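Local coordinates for tyrosine specific protein phosphatase (Trypanosoma cruzi, PDB 4AZ1) that probably hydrolyses phosphotyrosine in proteins, releasing inorganic phosphate, at residues F7-V21 with Y281-L295. Numbering follows the deposited sequence.
Sequences FPFTKLSVQAQYERV and YLTLMCRLGVDIKAL
The rings of Phe9 and Tyr281 stack face to face, their centroids 4.2 Å apart and their planes inclined by 26°. Tyr281 CD1 lies over the centre of one face of Phe9; Gln17 CG packs on the opposite face, toward the rim. At the Phe9 edge, Met285 SD approaches CE2 at 3.7 Å in a Met-aromatic contact, and Arg20 CD also lies in plane. Phe9 CD1 sits over one face of the Arg20 guanidinium, and Phe9 CB over one face of Phe7. Phe7 meets Tyr281 obliquely, its CZ 3.7 Å from both Tyr281 CD1 and Leu284 CD1, while Leu288 CD1 meets its CD2; a flat apolar ring can touch all three. Further along, at helix 293-299, Leu295 CD2 lies 3.6 Å from Val14 CG1.

Gln17 NE2 bonds Phe9 O (2.9 Å), tying the 3-10 turn 8-10 to helix 14-30, while its OE1 lies against Leu295 CD1. With CG turned opposite the backbone N (chi1 167°) and the chain extended to NE, Arg20 brings NH2 to Tyr281 OH at 3.1 Å, at the tyrosine ring's edge. Glu24 binds both Arg20 NE and that hydroxyl, and Asp253 pairs with NH1.

The N-terminal segment is thus clasped against the C-terminal helices 274-288 and 293-299. Apolar packing supplies most of the contact, and the buried arginine's charge is probably balanced by the two acids. Tyrosine suits position 281 because its ring stacks on Phe9 while its hydroxyl accepts from Arg20 and bonds Glu24.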
ATOM      1  N   PHE A   7      -7.940  24.992  38.252  1.00 50.47           N
ATOM      2  CA  PHE A   7      -8.140  23.564  38.050  1.00 45.17           C
ATOM      3  C   PHE A   7      -8.623  22.857  39.317  1.00 43.54           C
ATOM      4  O   PHE A   7      -7.888  22.063  39.912  1.00 43.30           O
ATOM      5  CB  PHE A   7      -6.848  22.927  37.547  1.00 45.87           C
ATOM      6  CG  PHE A   7      -7.047  21.588  36.915  1.00 37.64           C
ATOM      7  CD1 PHE A   7      -7.888  21.447  35.818  1.00 47.40           C
ATOM      8  CD2 PHE A   7      -6.391  20.471  37.406  1.00 39.48           C
ATOM      9  CE1 PHE A   7      -8.085  20.203  35.226  1.00 47.30           C
ATOM     10  CE2 PHE A   7      -6.569  19.225  36.814  1.00 45.10           C
ATOM     11  CZ  PHE A   7      -7.421  19.093  35.724  1.00 43.99           C
ATOM     12  N   PRO A   8      -9.879  23.118  39.715  1.00 46.94           N
ATOM     13  CA  PRO A   8     -10.405  22.588  40.982  1.00 49.42           C
ATOM     14  C   PRO A   8     -10.541  21.058  41.053  1.00 43.51           C
ATOM     15  O   PRO A   8     -10.831  20.550  42.135  1.00 39.83           O
ATOM     16  CB  PRO A   8     -11.776  23.272  41.115  1.00 56.79           C
ATOM     17  CG  PRO A   8     -12.125  23.742  39.742  1.00 59.80           C
ATOM     18  CD  PRO A   8     -10.837  24.009  39.034  1.00 53.39           C
ATOM     19  N   PHE A   9     -10.315  20.351  39.946  1.00 38.60           N
ATOM     20  CA  PHE A   9     -10.343  18.880  39.921  1.00 35.84           C
ATOM     21  C   PHE A   9      -9.430  18.266  40.990  1.00 39.06           C
ATOM     22  O   PHE A   9      -9.707  17.183  41.528  1.00 38.52           O
ATOM     23  CB  PHE A   9      -9.921  18.402  38.530  1.00 34.88           C
ATOM     24  CG  PHE A   9     -10.019  16.919  38.327  1.00 36.07           C
ATOM     25  CD1 PHE A   9     -11.221  16.337  37.939  1.00 33.55           C
ATOM     26  CD2 PHE A   9      -8.901  16.104  38.488  1.00 33.64           C
ATOM     27  CE1 PHE A   9     -11.318  14.963  37.730  1.00 37.64           C
ATOM     28  CE2 PHE A   9      -8.991  14.727  38.278  1.00 35.67           C
ATOM     29  CZ  PHE A   9     -10.208  14.158  37.903  1.00 35.06           C
ATOM     30  N   THR A  10      -8.336  18.954  41.299  1.00 37.73           N
ATOM     31  CA  THR A  10      -7.373  18.441  42.272  1.00 46.08           C
ATOM     32  C   THR A  10      -7.851  18.627  43.704  1.00 46.99           C
ATOM     33  O   THR A  10      -7.223  18.127  44.643  1.00 47.54           O
ATOM     34  CB  THR A  10      -5.986  19.111  42.131  1.00 47.52           C
ATOM     35  OG1 THR A  10      -6.132  20.534  42.200  1.00 45.59           O
ATOM     36  CG2 THR A  10      -5.333  18.723  40.806  1.00 48.00           C
ATOM     37  N   LYS A  11      -8.961  19.341  43.876  1.00 39.61           N
ATOM     38  CA  LYS A  11      -9.517  19.547  45.213  1.00 40.06           C
ATOM     39  C   LYS A  11     -10.489  18.436  45.618  1.00 41.85           C
ATOM     40  O   LYS A  11     -10.799  18.272  46.800  1.00 41.30           O
ATOM     41  CB  LYS A  11     -10.214  20.906  45.302  1.00 39.06           C
ATOM     42  CG  LYS A  11      -9.268  22.097  45.324  1.00 47.09           C
ATOM     43  CD  LYS A  11      -9.988  23.344  45.813  1.00 63.41           C
ATOM     44  CE  LYS A  11      -9.125  24.594  45.634  1.00 76.17           C
ATOM     45  NZ  LYS A  11      -7.723  24.419  46.130  1.00 74.69           N
ATOM     46  N   LEU A  12     -10.970  17.687  44.631  1.00 46.43           N
ATOM     47  CA  LEU A  12     -11.952  16.631  44.862  1.00 48.64           C
ATOM     48  C   LEU A  12     -11.297  15.388  45.450  1.00 43.83           C
ATOM     49  O   LEU A  12     -10.127  15.119  45.186  1.00 39.22           O
ATOM     50  CB  LEU A  12     -12.629  16.240  43.547  1.00 38.98           C
ATOM     51  CG  LEU A  12     -13.385  17.300  42.744  1.00 35.58           C
ATOM     52  CD1 LEU A  12     -13.734  16.740  41.370  1.00 36.15           C
ATOM     53  CD2 LEU A  12     -14.647  17.771  43.481  1.00 33.90           C
ATOM     54  N   SER A  13     -12.056  14.626  46.237  1.00 38.96           N
ATOM     55  CA  SER A  13     -11.578  13.339  46.729  1.00 43.58           C
ATOM     56  C   SER A  13     -11.337  12.395  45.548  1.00 41.69           C
ATOM     57  O   SER A  13     -11.844  12.634  44.446  1.00 36.80           O
ATOM     58  CB  SER A  13     -12.599  12.728  47.682  1.00 43.11           C
ATOM     59  OG  SER A  13     -13.767  12.354  46.976  1.00 45.79           O
ATOM     60  N   VAL A  14     -10.565  11.332  45.771  1.00 46.50           N
ATOM     61  CA  VAL A  14     -10.323  10.329  44.731  1.00 43.63           C
ATOM     62  C   VAL A  14     -11.633   9.788  44.138  1.00 43.25           C
ATOM     63  O   VAL A  14     -11.783   9.694  42.916  1.00 40.65           O
ATOM     64  CB  VAL A  14      -9.464   9.146  45.244  1.00 52.07           C
ATOM     65  CG1 VAL A  14      -9.209   8.156  44.115  1.00 50.11           C
ATOM     66  CG2 VAL A  14      -8.138   9.635  45.804  1.00 49.25           C
ATOM     67  N   GLN A  15     -12.583   9.453  45.001  1.00 40.44           N
ATOM     68  CA  GLN A  15     -13.868   8.945  44.536  1.00 49.55           C
ATOM     69  C   GLN A  15     -14.617   9.972  43.676  1.00 47.90           C
ATOM     70  O   GLN A  15     -15.147   9.631  42.615  1.00 40.67           O
ATOM     71  CB  GLN A  15     -14.735   8.502  45.726  1.00 55.28           C
ATOM     72  CG  GLN A  15     -16.023   7.782  45.326  1.00 70.35           C
ATOM     73  CD  GLN A  15     -15.758   6.503  44.534  1.00 89.67           C
ATOM     74  OE1 GLN A  15     -14.732   5.841  44.724  1.00 92.86           O
ATOM     75  NE2 GLN A  15     -16.681   6.155  43.637  1.00 91.99           N
ATOM     76  N   ALA A  16     -14.670  11.220  44.139  1.00 40.47           N
ATOM     77  CA  ALA A  16     -15.347  12.274  43.392  1.00 36.76           C
ATOM     78  C   ALA A  16     -14.659  12.526  42.045  1.00 36.10           C
ATOM     79  O   ALA A  16     -15.328  12.785  41.037  1.00 35.25           O
ATOM     80  CB  ALA A  16     -15.421  13.565  44.214  1.00 41.99           C
ATOM     81  N   GLN A  17     -13.332  12.462  42.030  1.00 36.46           N
ATOM     82  CA  GLN A  17     -12.591  12.608  40.779  1.00 41.04           C
ATOM     83  C   GLN A  17     -12.979  11.506  39.800  1.00 36.89           C
ATOM     84  O   GLN A  17     -13.264  11.776  38.636  1.00 34.06           O
ATOM     85  CB  GLN A  17     -11.082  12.561  41.023  1.00 34.40           C
ATOM     86  CG  GLN A  17     -10.512  13.791  41.719  1.00 37.05           C
ATOM     87  CD  GLN A  17      -9.044  13.608  42.064  1.00 44.22           C
ATOM     88  OE1 GLN A  17      -8.546  12.475  42.140  1.00 41.71           O
ATOM     89  NE2 GLN A  17      -8.336  14.717  42.262  1.00 40.00           N
ATOM     90  N   TYR A  18     -12.991  10.267  40.274  1.00 39.26           N
ATOM     91  CA  TYR A  18     -13.332   9.136  39.419  1.00 40.08           C
ATOM     92  C   TYR A  18     -14.760   9.262  38.877  1.00 40.73           C
ATOM     93  O   TYR A  18     -15.001   9.018  37.698  1.00 39.60           O
ATOM     94  CB  TYR A  18     -13.156   7.820  40.181  1.00 40.36           C
ATOM     95  CG  TYR A  18     -13.405   6.583  39.346  1.00 45.29           C
ATOM     96  CD1 TYR A  18     -14.691   6.083  39.186  1.00 61.94           C
ATOM     97  CD2 TYR A  18     -12.360   5.911  38.731  1.00 49.19           C
ATOM     98  CE1 TYR A  18     -14.930   4.956  38.431  1.00 69.27           C
ATOM     99  CE2 TYR A  18     -12.591   4.774  37.973  1.00 60.24           C
ATOM    100  CZ  TYR A  18     -13.883   4.303  37.828  1.00 67.19           C
ATOM    101  OH  TYR A  18     -14.139   3.175  37.077  1.00 77.58           O
ATOM    102  N   GLU A  19     -15.687   9.666  39.743  1.00 33.52           N
ATOM    103  CA  GLU A  19     -17.086   9.820  39.386  1.00 37.73           C
ATOM    104  C   GLU A  19     -17.348  10.985  38.427  1.00 34.95           C
ATOM    105  O   GLU A  19     -18.222  10.901  37.566  1.00 39.42           O
ATOM    106  CB  GLU A  19     -17.925  10.002  40.658  1.00 39.62           C
ATOM    107  CG  GLU A  19     -18.072   8.722  41.471  1.00 56.03           C
ATOM    108  CD  GLU A  19     -18.951   8.901  42.703  1.00 66.25           C
ATOM    109  OE1 GLU A  19     -19.559   9.988  42.863  1.00 69.40           O
ATOM    110  OE2 GLU A  19     -19.030   7.947  43.509  1.00 61.09           O
ATOM    111  N   ARG A  20     -16.620  12.081  38.603  1.00 35.78           N
ATOM    112  CA  ARG A  20     -16.736  13.215  37.699  1.00 38.16           C
ATOM    113  C   ARG A  20     -16.242  12.838  36.290  1.00 35.07           C
ATOM    114  O   ARG A  20     -16.884  13.186  35.295  1.00 32.29           O
ATOM    115  CB  ARG A  20     -15.953  14.419  38.219  1.00 35.62           C
ATOM    116  CG  ARG A  20     -15.781  15.496  37.162  1.00 37.48           C
ATOM    117  CD  ARG A  20     -15.168  16.775  37.690  1.00 42.88           C
ATOM    118  NE  ARG A  20     -14.583  17.535  36.586  1.00 34.32           N
ATOM    119  CZ  ARG A  20     -14.075  18.756  36.684  1.00 44.09           C
ATOM    120  NH1 ARG A  20     -14.086  19.391  37.847  1.00 41.08           N
ATOM    121  NH2 ARG A  20     -13.560  19.344  35.608  1.00 34.98           N
ATOM    122  N   VAL A  21     -15.120  12.127  36.209  1.00 29.65           N
ATOM    123  CA  VAL A  21     -14.620  11.694  34.900  1.00 35.08           C
ATOM    124  C   VAL A  21     -15.650  10.802  34.212  1.00 32.61           C
ATOM    125  O   VAL A  21     -16.014  11.046  33.063  1.00 37.24           O
ATOM    126  CB  VAL A  21     -13.252  10.974  34.969  1.00 38.89           C
ATOM    127  CG1 VAL A  21     -12.790  10.564  33.550  1.00 33.07           C
ATOM    128  CG2 VAL A  21     -12.207  11.881  35.593  1.00 45.80           C
ATOM    129  N   TYR A 281      -6.878  13.991  32.134  1.00 31.24           N
ATOM    130  CA  TYR A 281      -6.788  14.538  33.493  1.00 34.55           C
ATOM    131  C   TYR A 281      -5.499  14.113  34.207  1.00 28.94           C
ATOM    132  O   TYR A 281      -4.897  14.908  34.935  1.00 38.32           O
ATOM    133  CB  TYR A 281      -7.998  14.132  34.344  1.00 35.81           C
ATOM    134  CG  TYR A 281      -9.238  14.974  34.121  1.00 34.32           C
ATOM    135  CD1 TYR A 281      -9.409  16.175  34.785  1.00 36.20           C
ATOM    136  CD2 TYR A 281     -10.248  14.553  33.257  1.00 32.83           C
ATOM    137  CE1 TYR A 281     -10.552  16.954  34.588  1.00 37.37           C
ATOM    138  CE2 TYR A 281     -11.381  15.315  33.053  1.00 32.71           C
ATOM    139  CZ  TYR A 281     -11.532  16.517  33.730  1.00 34.08           C
ATOM    140  OH  TYR A 281     -12.672  17.285  33.535  1.00 39.82           O
ATOM    141  N   LEU A 282      -5.105  12.853  34.028  1.00 31.99           N
ATOM    142  CA  LEU A 282      -3.894  12.327  34.666  1.00 32.49           C
ATOM    143  C   LEU A 282      -2.634  13.057  34.198  1.00 34.12           C
ATOM    144  O   LEU A 282      -1.734  13.322  34.993  1.00 36.65           O
ATOM    145  CB  LEU A 282      -3.736  10.829  34.382  1.00 28.98           C
ATOM    146  CG  LEU A 282      -4.867   9.973  34.941  1.00 33.54           C
ATOM    147  CD1 LEU A 282      -4.659   8.482  34.621  1.00 34.90           C
ATOM    148  CD2 LEU A 282      -5.002  10.207  36.431  1.00 33.33           C
ATOM    149  N   THR A 283      -2.558  13.368  32.907  1.00 29.32           N
ATOM    150  CA  THR A 283      -1.384  14.096  32.422  1.00 40.05           C
ATOM    151  C   THR A 283      -1.353  15.506  33.017  1.00 45.17           C
ATOM    152  O   THR A 283      -0.282  16.036  33.308  1.00 40.08           O
ATOM    153  CB  THR A 283      -1.296  14.159  30.870  1.00 47.64           C
ATOM    154  OG1 THR A 283      -2.237  15.112  30.360  1.00 57.37           O
ATOM    155  CG2 THR A 283      -1.581  12.812  30.266  1.00 30.54           C
ATOM    156  N   LEU A 284      -2.527  16.111  33.205  1.00 39.36           N
ATOM    157  CA  LEU A 284      -2.574  17.458  33.774  1.00 39.75           C
ATOM    158  C   LEU A 284      -2.086  17.395  35.209  1.00 41.07           C
ATOM    159  O   LEU A 284      -1.251  18.202  35.634  1.00 41.92           O
ATOM    160  CB  LEU A 284      -3.990  18.047  33.717  1.00 38.49           C
ATOM    161  CG  LEU A 284      -4.453  18.559  32.346  1.00 48.98           C
ATOM    162  CD1 LEU A 284      -5.920  18.929  32.391  1.00 49.79           C
ATOM    163  CD2 LEU A 284      -3.618  19.769  31.872  1.00 45.41           C
ATOM    164  N   MET A 285      -2.588  16.411  35.945  1.00 39.58           N
ATOM    165  CA  MET A 285      -2.180  16.220  37.326  1.00 42.48           C
ATOM    166  C   MET A 285      -0.672  15.997  37.452  1.00 37.80           C
ATOM    167  O   MET A 285      -0.021  16.649  38.269  1.00 43.08           O
ATOM    168  CB  MET A 285      -2.970  15.075  37.961  1.00 38.41           C
ATOM    169  CG  MET A 285      -4.464  15.370  38.071  1.00 42.17           C
ATOM    170  SD  MET A 285      -5.421  13.932  38.618  1.00 40.08           S
ATOM    171  CE  MET A 285      -4.989  13.916  40.379  1.00 38.63           C
ATOM    172  N   CYS A 286      -0.114  15.090  36.650  1.00 36.52           N
ATOM    173  CA  CYS A 286       1.333  14.860  36.677  1.00 42.93           C
ATOM    174  C   CYS A 286       2.131  16.135  36.396  1.00 47.05           C
ATOM    175  O   CYS A 286       3.085  16.439  37.113  1.00 51.97           O
ATOM    176  CB  CYS A 286       1.740  13.765  35.690  1.00 44.24           C
ATOM    177  SG  CYS A 286       1.158  12.131  36.161  1.00 54.49           S
ATOM    178  N   ARG A 287       1.732  16.892  35.375  1.00 46.42           N
ATOM    179  CA  ARG A 287       2.418  18.153  35.071  1.00 50.21           C
ATOM    180  C   ARG A 287       2.372  19.076  36.279  1.00 52.18           C
ATOM    181  O   ARG A 287       3.341  19.783  36.568  1.00 52.66           O
ATOM    182  CB  ARG A 287       1.796  18.841  33.852  1.00 45.29           C
ATOM    183  CG  ARG A 287       2.415  20.194  33.505  1.00 47.11           C
ATOM    184  CD  ARG A 287       3.884  20.069  33.054  1.00 58.89           C
ATOM    185  NE  ARG A 287       4.017  19.410  31.752  1.00 62.00           N
ATOM    186  CZ  ARG A 287       3.839  20.025  30.583  1.00 52.64           C
ATOM    187  NH1 ARG A 287       3.517  21.314  30.550  1.00 60.18           N
ATOM    188  NH2 ARG A 287       3.982  19.359  29.446  1.00 51.94           N
ATOM    189  N   LEU A 288       1.253  19.040  36.996  1.00 51.22           N
ATOM    190  CA  LEU A 288       1.061  19.874  38.180  1.00 52.45           C
ATOM    191  C   LEU A 288       1.747  19.293  39.412  1.00 52.68           C
ATOM    192  O   LEU A 288       1.802  19.935  40.453  1.00 55.09           O
ATOM    193  CB  LEU A 288      -0.435  20.061  38.451  1.00 50.10           C
ATOM    194  CG  LEU A 288      -1.120  20.963  37.424  1.00 50.87           C
ATOM    195  CD1 LEU A 288      -2.630  21.017  37.626  1.00 46.76           C
ATOM    196  CD2 LEU A 288      -0.517  22.359  37.489  1.00 47.91           C
ATOM    197  N   GLY A 289       2.273  18.077  39.300  1.00 55.21           N
ATOM    198  CA  GLY A 289       2.943  17.463  40.438  1.00 58.65           C
ATOM    199  C   GLY A 289       1.979  16.881  41.451  1.00 54.94           C
ATOM    200  O   GLY A 289       2.333  16.677  42.619  1.00 55.72           O
ATOM    201  N   VAL A 290       0.756  16.611  41.006  1.00 52.43           N
ATOM    202  CA  VAL A 290      -0.236  15.966  41.855  1.00 51.46           C
ATOM    203  C   VAL A 290      -0.178  14.446  41.672  1.00 49.63           C
ATOM    204  O   VAL A 290      -0.168  13.945  40.535  1.00 46.80           O
ATOM    205  CB  VAL A 290      -1.659  16.492  41.569  1.00 48.52           C
ATOM    206  CG1 VAL A 290      -2.667  15.778  42.450  1.00 50.24           C
ATOM    207  CG2 VAL A 290      -1.725  18.000  41.828  1.00 53.06           C
ATOM    208  N   ASP A 291      -0.130  13.720  42.788  1.00 49.74           N
ATOM    209  CA  ASP A 291      -0.041  12.259  42.758  1.00 58.92           C
ATOM    210  C   ASP A 291      -1.279  11.608  42.132  1.00 56.03           C
ATOM    211  O   ASP A 291      -2.406  11.931  42.498  1.00 56.64           O
ATOM    212  CB  ASP A 291       0.175  11.714  44.169  1.00 67.08           C
ATOM    213  CG  ASP A 291       0.804  10.334  44.163  1.00 71.10           C
ATOM    214  OD1 ASP A 291       2.052  10.248  44.060  1.00 70.92           O
ATOM    215  OD2 ASP A 291       0.052   9.340  44.263  1.00 68.39           O
ATOM    216  N   ILE A 292      -1.056  10.694  41.188  1.00 51.12           N
ATOM    217  CA  ILE A 292      -2.141  10.033  40.465  1.00 41.99           C
ATOM    218  C   ILE A 292      -2.245   8.550  40.817  1.00 41.27           C
ATOM    219  O   ILE A 292      -3.014   7.804  40.198  1.00 37.77           O
ATOM    220  CB  ILE A 292      -1.947  10.140  38.933  1.00 43.06           C
ATOM    221  CG1 ILE A 292      -0.645   9.434  38.501  1.00 43.93           C
ATOM    222  CG2 ILE A 292      -1.972  11.597  38.483  1.00 36.71           C
ATOM    223  CD1 ILE A 292      -0.587   9.158  37.007  1.00 42.01           C
ATOM    224  N   LYS A 293      -1.474   8.123  41.811  1.00 50.99           N
ATOM    225  CA  LYS A 293      -1.320   6.698  42.108  1.00 55.38           C
ATOM    226  C   LYS A 293      -2.628   6.017  42.533  1.00 53.08           C
ATOM    227  O   LYS A 293      -2.952   4.930  42.049  1.00 53.43           O
ATOM    228  CB  LYS A 293      -0.222   6.501  43.158  1.00 59.26           C
ATOM    229  CG  LYS A 293       0.009   5.070  43.588  1.00 75.80           C
ATOM    230  CD  LYS A 293       1.199   4.958  44.543  1.00 88.26           C
ATOM    231  CE  LYS A 293       2.505   5.393  43.879  1.00 93.13           C
ATOM    232  NZ  LYS A 293       2.839   6.830  44.117  1.00 91.17           N
ATOM    233  N   ALA A 294      -3.380   6.660  43.425  1.00 48.27           N
ATOM    234  CA  ALA A 294      -4.682   6.136  43.845  1.00 47.72           C
ATOM    235  C   ALA A 294      -5.697   6.062  42.685  1.00 53.75           C
ATOM    236  O   ALA A 294      -6.492   5.120  42.611  1.00 58.02           O
ATOM    237  CB  ALA A 294      -5.236   6.958  44.990  1.00 57.71           C
ATOM    238  N   LEU A 295      -5.678   7.056  41.795  1.00 50.34           N
ATOM    239  CA  LEU A 295      -6.568   7.052  40.630  1.00 45.23           C
ATOM    240  C   LEU A 295      -6.190   5.949  39.653  1.00 42.48           C
ATOM    241  O   LEU A 295      -7.056   5.204  39.185  1.00 46.74           O
ATOM    242  CB  LEU A 295      -6.530   8.397  39.902  1.00 44.05           C
ATOM    243  CG  LEU A 295      -7.335   9.539  40.513  1.00 43.39           C
ATOM    244  CD1 LEU A 295      -7.223  10.789  39.651  1.00 41.83           C
ATOM    245  CD2 LEU A 295      -8.785   9.122  40.650  1.00 35.82           C
TER